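Local coordinates for protein malate synthase (Haloferax volcanii, PDB 3OYZ) that catalyses the magnesium-dependent Claisen condensation of acetyl-CoA with glyoxylate and the hydrolysis that releases malate in the glyoxylate cycle, at residues T54-S57 and M58-E61; Q403-Y406 and E407-D411; H413-L416 and E417-Y420. All coordinates share one frame; numbering follows the deposited sequence.

How the contacts relate
Contact 1 belongs to the TIM barrel, its centre about 17 Å from the chain's centre, where the loop after strand 45-49 turns into helix 59-73 close to the magnesium and acetyl-CoA sites. Contacts 2 and 3 lie far out, their centres about 34 and 38 Å from it, on the successive helices 397-408 and 413-420, which touch through Y406 with H413 and L416 and both meet the second subunit. All three mix buried with exposed residues. Contact 1 is a 3-10 turn with an arginine folded back over the backbone; contact 2 ends a helix with an asparagine amide and an arginine-aspartate pair; contact 3 is regular helix, acidic on its outer side and aromatic at its end.

Contact 1 of 3, residues T54-S57 and M58-E61; sequences TAPS and MRDE
R59 lays its guanidinium back over P56, whose CA sits 3.7 Å above one face of the plane, toward its rim. The chain is extended from CG to NE (chi2 171°, chi3 177°), which carries the charged end past the proline and brings NH2 within 3.1 Å of T54 O. Farther back, the aliphatic part runs beside the turn, R59 CG lying 3.5 Å from A55 O.

The backbone beneath is a 3-10 turn opening the helix. M58 N donates to A55 O at 3.0 Å and R59 N to P56 O at 3.1 Å, each donor standing well out of the carbonyl plane. M58 bends at chi2 and chi3, which brings its CE back to 3.3 Å from S57 O; its CG lies 4.1 Å from A55 CB. The side chains of T54 and M58 cross at about a right angle, with T54 CG2 the atom that touches, while T54 OG1 is hydrogen-bonded to D49 and T19. A water accepts from E61 N at 2.8 Å and donates to S57 O, extending the hydrogen bonding into the first helical turn.

The turn joins strand 45-49 of the TIM barrel to helix 59-73. R59 also forms a long, weak ion pair with the magnesium-binding D52, and its side chain touches V86 in a neighbouring loop, placing this helix start beside the active site.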
loop_
_atom_site.group_PDB
_atom_site.type_symbol
_atom_site.label_atom_id
_atom_site.label_comp_id
_atom_site.label_asym_id
_atom_site.label_seq_id
_atom_site.Cartn_x
_atom_site.Cartn_y
_atom_site.Cartn_z
ATOM N N THR A 54 -1.390 29.025 13.146
ATOM C CA THR A 54 -1.157 30.453 13.355
ATOM C C THR A 54 -1.407 31.216 12.061
ATOM O O THR A 54 -0.913 30.869 10.978
ATOM C CB THR A 54 0.242 30.712 13.905
ATOM O OG1 THR A 54 0.388 29.896 15.070
ATOM C CG2 THR A 54 0.433 32.161 14.287
ATOM N N ALA A 55 -2.215 32.273 12.157
ATOM C CA ALA A 55 -2.453 33.125 11.001
ATOM C C ALA A 55 -1.127 33.688 10.522
ATOM O O ALA A 55 -0.260 33.985 11.339
ATOM C CB ALA A 55 -3.462 34.236 11.349
ATOM N N PRO A 56 -0.946 33.830 9.205
ATOM C CA PRO A 56 0.326 34.378 8.674
ATOM C C PRO A 56 0.809 35.748 9.241
ATOM O O PRO A 56 1.969 35.891 9.657
ATOM C CB PRO A 56 0.086 34.459 7.164
ATOM C CG PRO A 56 -1.051 33.492 6.888
ATOM C CD PRO A 56 -1.886 33.361 8.168
ATOM N N SER A 57 -0.105 36.721 9.328
ATOM C CA SER A 57 0.164 38.098 9.829
ATOM C C SER A 57 0.584 38.044 11.290
ATOM O O SER A 57 1.217 38.968 11.826
ATOM C CB SER A 57 -1.104 38.941 9.697
ATOM O OG SER A 57 -2.161 38.324 10.429
ATOM N N MET A 58 0.339 36.883 11.906
ATOM C CA MET A 58 0.661 36.657 13.306
ATOM C C MET A 58 1.929 35.879 13.641
ATOM O O MET A 58 2.219 35.656 14.824
ATOM C CB MET A 58 -0.515 36.016 14.045
ATOM C CG MET A 58 -1.800 36.841 14.095
ATOM S SD MET A 58 -1.625 38.176 15.328
ATOM C CE MET A 58 -0.343 39.284 14.703
ATOM N N ARG A 59 2.708 35.484 12.631
ATOM C CA ARG A 59 3.762 34.484 12.841
ATOM C C ARG A 59 5.039 35.097 13.349
ATOM O O ARG A 59 5.809 34.457 14.060
ATOM C CB ARG A 59 4.070 33.729 11.527
ATOM C CG ARG A 59 2.983 32.673 11.259
ATOM C CD ARG A 59 3.158 32.050 9.824
ATOM N NE ARG A 59 2.130 31.021 9.692
ATOM C CZ ARG A 59 1.619 30.562 8.566
ATOM N NH1 ARG A 59 2.122 30.962 7.420
ATOM N NH2 ARG A 59 0.660 29.643 8.608
ATOM N N ASP A 60 5.281 36.357 12.996
ATOM C CA ASP A 60 6.403 37.025 13.643
ATOM C C ASP A 60 6.226 37.213 15.146
ATOM O O ASP A 60 7.147 36.967 15.929
ATOM C CB ASP A 60 6.667 38.350 12.935
ATOM C CG ASP A 60 7.339 38.130 11.578
ATOM O OD1 ASP A 60 7.128 38.951 10.666
ATOM O OD2 ASP A 60 8.031 37.100 11.383
ATOM N N GLU A 61 5.006 37.535 15.547
ATOM C CA GLU A 61 4.702 37.663 16.981
ATOM C C GLU A 61 4.680 36.278 17.622
ATOM O O GLU A 61 5.261 36.057 18.697
ATOM C CB GLU A 61 3.374 38.392 17.186
ATOM C CG GLU A 61 3.010 38.546 18.686
ATOM C CD GLU A 61 1.701 39.316 18.921
ATOM O OE1 GLU A 61 1.037 39.813 17.986
ATOM O OE2 GLU A 61 1.289 39.394 20.096
HETATM O O HOH W 1 3.328 38.909 13.761
#

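Contact 2 of 3, residues Q403-Y406 and E407-D411; sequences QDVY and ENRPD
With CG anti to the carbonyl carbon and beside the backbone N (chi1 -74°), N408 brings its amide back to D404, one turn earlier. There N408 ND2 donates to D404 O at 2.8 Å. The bond is nearly straight (166°), on a lone pair in the carbonyl plane, and it also lies close to the amide's own plane. The backbone N408 N reaches D404 O too, but only weakly, so the side chain supplies the firmer of two bonds to one carbonyl as the helix runs out. D404 itself turns its carboxylate across the asparagine, the two planes 51° apart, and D404 OD2 pairs with R8 of the second subunit.

E407 N keeps a regular helical bond to Q403 O at 2.9 Å. The last bonds are looser: V405 O receives weak bonds from both N408 N and R409 N, and R409 is the first residue to leave helical geometry. Its side chain bends at chi2 and chi3 and grips D411 side-on, with R409 NE 2.9 Å from D411 OD2 and R409 NH2 2.8 Å from D411 OD1. Both carboxylate oxygens use their syn lone pairs, which fixes the two flat groups edge to edge. The pair spans R409 to D411, just past the helix end. R409 NH1 additionally forms a salt bridge to D44 of the second subunit, so the same guanidinium serves the turn and the subunit interface.

The contact closes helix 397-408 and starts the link to helix 413-420. V405 and Y406 pack on L416 of that helix, Y406 stacks its ring with H413 and also touches V425 and E426 of helix 422-428.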
loop_
_atom_site.group_PDB
_atom_site.type_symbol
_atom_site.label_atom_id
_atom_site.label_comp_id
_atom_site.label_asym_id
_atom_site.label_seq_id
_atom_site.Cartn_x
_atom_site.Cartn_y
_atom_site.Cartn_z
ATOM N N GLN A 403 -13.790 24.130 -12.392
ATOM C CA GLN A 403 -13.161 25.175 -13.197
ATOM C C GLN A 403 -12.348 24.704 -14.403
ATOM O O GLN A 403 -12.488 25.285 -15.501
ATOM C CB GLN A 403 -12.261 26.027 -12.310
ATOM C CG GLN A 403 -12.979 26.918 -11.286
ATOM C CD GLN A 403 -11.990 27.570 -10.343
ATOM O OE1 GLN A 403 -10.823 27.189 -10.308
ATOM N NE2 GLN A 403 -12.442 28.540 -9.567
ATOM N N ASP A 404 -11.513 23.672 -14.203
ATOM C CA ASP A 404 -10.788 23.024 -15.281
ATOM C C ASP A 404 -11.717 22.589 -16.394
ATOM O O ASP A 404 -11.375 22.776 -17.555
ATOM C CB ASP A 404 -10.005 21.771 -14.839
ATOM C CG ASP A 404 -9.059 21.275 -15.914
ATOM O OD1 ASP A 404 -8.207 22.059 -16.362
ATOM O OD2 ASP A 404 -9.132 20.119 -16.379
ATOM N N VAL A 405 -12.813 21.938 -16.027
ATOM C CA VAL A 405 -13.808 21.390 -16.920
ATOM C C VAL A 405 -14.557 22.504 -17.673
ATOM O O VAL A 405 -14.700 22.459 -18.882
ATOM C CB VAL A 405 -14.841 20.568 -16.140
ATOM C CG1 VAL A 405 -16.050 20.338 -17.047
ATOM C CG2 VAL A 405 -14.287 19.209 -15.707
ATOM N N TYR A 406 -15.005 23.523 -16.956
ATOM C CA TYR A 406 -15.641 24.672 -17.599
ATOM C C TYR A 406 -14.698 25.342 -18.613
ATOM O O TYR A 406 -15.056 25.459 -19.787
ATOM C CB TYR A 406 -16.163 25.635 -16.528
ATOM C CG TYR A 406 -17.161 26.658 -17.033
ATOM C CD1 TYR A 406 -18.516 26.349 -17.138
ATOM C CD2 TYR A 406 -16.742 27.941 -17.385
ATOM C CE1 TYR A 406 -19.422 27.300 -17.606
ATOM C CE2 TYR A 406 -17.639 28.897 -17.865
ATOM C CZ TYR A 406 -18.967 28.564 -17.977
ATOM O OH TYR A 406 -19.856 29.506 -18.453
ATOM N N GLU A 407 -13.496 25.732 -18.191
ATOM C CA GLU A 407 -12.459 26.265 -19.080
ATOM C C GLU A 407 -12.155 25.465 -20.357
ATOM O O GLU A 407 -11.854 26.034 -21.413
ATOM C CB GLU A 407 -11.157 26.491 -18.287
ATOM C CG GLU A 407 -11.088 27.876 -17.637
ATOM C CD GLU A 407 -10.104 28.032 -16.472
ATOM O OE1 GLU A 407 -9.971 27.094 -15.658
ATOM O OE2 GLU A 407 -9.476 29.115 -16.354
ATOM N N ASN A 408 -12.221 24.137 -20.294
ATOM C CA ASN A 408 -11.681 23.337 -21.377
ATOM C C ASN A 408 -12.771 22.601 -22.120
ATOM O O ASN A 408 -12.479 21.952 -23.126
ATOM C CB ASN A 408 -10.637 22.335 -20.841
ATOM C CG ASN A 408 -9.341 23.023 -20.477
ATOM O OD1 ASN A 408 -8.512 23.314 -21.341
ATOM N ND2 ASN A 408 -9.141 23.261 -19.195
ATOM N N ARG A 409 -13.996 22.640 -21.594
ATOM C CA ARG A 409 -15.088 21.922 -22.217
ATOM C C ARG A 409 -16.238 22.886 -22.618
ATOM O O ARG A 409 -17.343 22.779 -22.096
ATOM C CB ARG A 409 -15.526 20.756 -21.326
ATOM C CG ARG A 409 -14.504 19.589 -21.191
ATOM C CD ARG A 409 -14.120 18.966 -22.544
ATOM N NE ARG A 409 -15.226 18.402 -23.324
ATOM C CZ ARG A 409 -15.721 17.190 -23.142
ATOM N NH1 ARG A 409 -15.196 16.400 -22.215
ATOM N NH2 ARG A 409 -16.719 16.727 -23.878
ATOM N N PRO A 410 -15.976 23.852 -23.525
ATOM C CA PRO A 410 -17.083 24.783 -23.943
ATOM C C PRO A 410 -18.369 24.071 -24.382
ATOM O O PRO A 410 -19.476 24.547 -24.083
ATOM C CB PRO A 410 -16.467 25.636 -25.062
ATOM C CG PRO A 410 -15.236 24.871 -25.516
ATOM C CD PRO A 410 -14.735 24.107 -24.279
ATOM N N ASP A 411 -18.222 22.897 -24.982
ATOM C CA ASP A 411 -19.325 22.024 -25.353
ATOM C C ASP A 411 -20.187 21.463 -24.232
ATOM O O ASP A 411 -21.148 20.744 -24.496
ATOM C CB ASP A 411 -18.782 20.849 -26.176
ATOM C CG ASP A 411 -17.882 19.884 -25.347
ATOM O OD1 ASP A 411 -18.125 18.665 -25.296
ATOM O OD2 ASP A 411 -16.900 20.329 -24.744
#

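Contact 3 of 3, residues H413-L416 and E417-Y420; sequences HEEL and EERY
Four successive i to i+4 backbone bonds, from E417 N to H413 O through Y420 N to L416 O, make this stretch a regular alpha-helix, between helices 397-408 and 422-428 at the C-terminal end of the chain. E414 and E418, one turn apart on the exposed side, lie alongside each other and point the same way. Their oxygens E414 OE2 and E418 OE2 approach to 2.9 Å with the carboxylate planes 68° apart; such proximity of like charges would be expected to favour protonation of one of them or screening by cations.

With CG beside the backbone N (chi1 -62°), the Y420 ring swings back along the helix and sets CD2 3.3 Å from L416 O. R419 lies over one ring face, its CG 3.6 Å above the plane and toward the rim. R419 NE meets Y420 OH at 3.1 Å, almost straight at 173° and in the guanidinium plane. Y420 OH and R419 NH2 share a further partner, P273 O of the second subunit, and E415 OE2 takes a bond from M40 N there. A phenylalanine in place of Y420 would probably leave R419 NE without its acceptor and remove a hydroxyl link to P273 of the second subunit.

L416 packs on F402 of helix 397-408, and its CD2 lies 4.3 Å from Y420 CE2.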
loop_
_atom_site.group_PDB
_atom_site.type_symbol
_atom_site.label_atom_id
_atom_site.label_comp_id
_atom_site.label_asym_id
_atom_site.label_seq_id
_atom_site.Cartn_x
_atom_site.Cartn_y
_atom_site.Cartn_z
ATOM N N HIS A 413 -20.841 23.611 -21.510
ATOM C CA HIS A 413 -21.289 24.801 -20.756
ATOM C C HIS A 413 -22.788 24.839 -20.438
ATOM O O HIS A 413 -23.212 25.310 -19.370
ATOM C CB HIS A 413 -20.911 26.100 -21.455
ATOM C CG HIS A 413 -19.480 26.499 -21.273
ATOM N ND1 HIS A 413 -19.013 27.744 -21.637
ATOM C CD2 HIS A 413 -18.413 25.835 -20.764
ATOM C CE1 HIS A 413 -17.726 27.842 -21.361
ATOM N NE2 HIS A 413 -17.338 26.689 -20.840
ATOM N N GLU A 414 -23.556 24.229 -21.329
ATOM C CA GLU A 414 -24.998 24.267 -21.350
ATOM C C GLU A 414 -25.518 23.257 -20.336
ATOM O O GLU A 414 -26.327 23.629 -19.484
ATOM C CB GLU A 414 -25.478 23.869 -22.749
ATOM C CG GLU A 414 -26.823 24.458 -23.162
ATOM C CD GLU A 414 -27.680 23.405 -23.845
ATOM O OE1 GLU A 414 -27.707 23.366 -25.096
ATOM O OE2 GLU A 414 -28.293 22.585 -23.118
ATOM N N GLU A 415 -25.077 21.999 -20.419
ATOM C CA GLU A 415 -25.463 21.023 -19.396
ATOM C C GLU A 415 -24.993 21.413 -17.995
ATOM O O GLU A 415 -25.651 21.071 -17.024
ATOM C CB GLU A 415 -25.072 19.598 -19.755
ATOM C CG GLU A 415 -25.825 19.076 -20.970
ATOM C CD GLU A 415 -25.114 17.930 -21.673
ATOM O OE1 GLU A 415 -25.552 16.768 -21.491
ATOM O OE2 GLU A 415 -24.129 18.175 -22.409
ATOM N N LEU A 416 -23.926 22.196 -17.876
ATOM C CA LEU A 416 -23.428 22.529 -16.539
ATOM C C LEU A 416 -24.283 23.651 -15.940
ATOM O O LEU A 416 -24.567 23.679 -14.730
ATOM C CB LEU A 416 -21.938 22.909 -16.560
ATOM C CG LEU A 416 -20.940 21.780 -16.890
ATOM C CD1 LEU A 416 -19.602 22.412 -17.246
ATOM C CD2 LEU A 416 -20.767 20.819 -15.721
ATOM N N GLU A 417 -24.660 24.575 -16.823
ATOM C CA GLU A 417 -25.745 25.530 -16.553
ATOM C C GLU A 417 -27.112 24.932 -16.230
ATOM O O GLU A 417 -27.672 25.297 -15.208
ATOM C CB GLU A 417 -25.749 26.676 -17.553
ATOM C CG GLU A 417 -24.936 27.787 -16.922
ATOM C CD GLU A 417 -24.280 28.693 -17.942
ATOM O OE1 GLU A 417 -24.977 29.010 -18.939
ATOM O OE2 GLU A 417 -23.091 29.058 -17.742
ATOM N N GLU A 418 -27.612 23.972 -17.000
ATOM C CA GLU A 418 -28.749 23.189 -16.512
ATOM C C GLU A 418 -28.532 22.563 -15.123
ATOM O O GLU A 418 -29.378 22.690 -14.229
ATOM C CB GLU A 418 -29.136 22.101 -17.520
ATOM C CG GLU A 418 -30.040 22.614 -18.644
ATOM C CD GLU A 418 -29.797 21.942 -19.997
ATOM O OE1 GLU A 418 -29.174 20.843 -20.055
ATOM O OE2 GLU A 418 -30.237 22.542 -21.009
ATOM N N ARG A 419 -27.400 21.882 -14.924
ATOM C CA ARG A 419 -27.153 21.152 -13.677
ATOM C C ARG A 419 -27.001 22.071 -12.456
ATOM O O ARG A 419 -27.551 21.742 -11.407
ATOM C CB ARG A 419 -26.055 20.069 -13.849
ATOM C CG ARG A 419 -25.020 19.961 -12.737
ATOM C CD ARG A 419 -23.862 18.954 -13.019
ATOM N NE ARG A 419 -23.388 18.446 -11.731
ATOM C CZ ARG A 419 -23.779 17.287 -11.200
ATOM N NH1 ARG A 419 -24.614 16.511 -11.877
ATOM N NH2 ARG A 419 -23.351 16.900 -10.001
ATOM N N TYR A 420 -26.327 23.217 -12.578
ATOM C CA TYR A 420 -26.129 24.118 -11.445
ATOM C C TYR A 420 -26.953 25.411 -11.353
ATOM O O TYR A 420 -27.131 25.946 -10.251
ATOM C CB TYR A 420 -24.661 24.539 -11.293
ATOM C CG TYR A 420 -23.736 23.374 -11.012
ATOM C CD1 TYR A 420 -23.751 22.722 -9.781
ATOM C CD2 TYR A 420 -22.890 22.897 -12.003
ATOM C CE1 TYR A 420 -22.918 21.619 -9.537
ATOM C CE2 TYR A 420 -22.065 21.804 -11.777
ATOM C CZ TYR A 420 -22.072 21.187 -10.544
ATOM O OH TYR A 420 -21.233 20.126 -10.361
#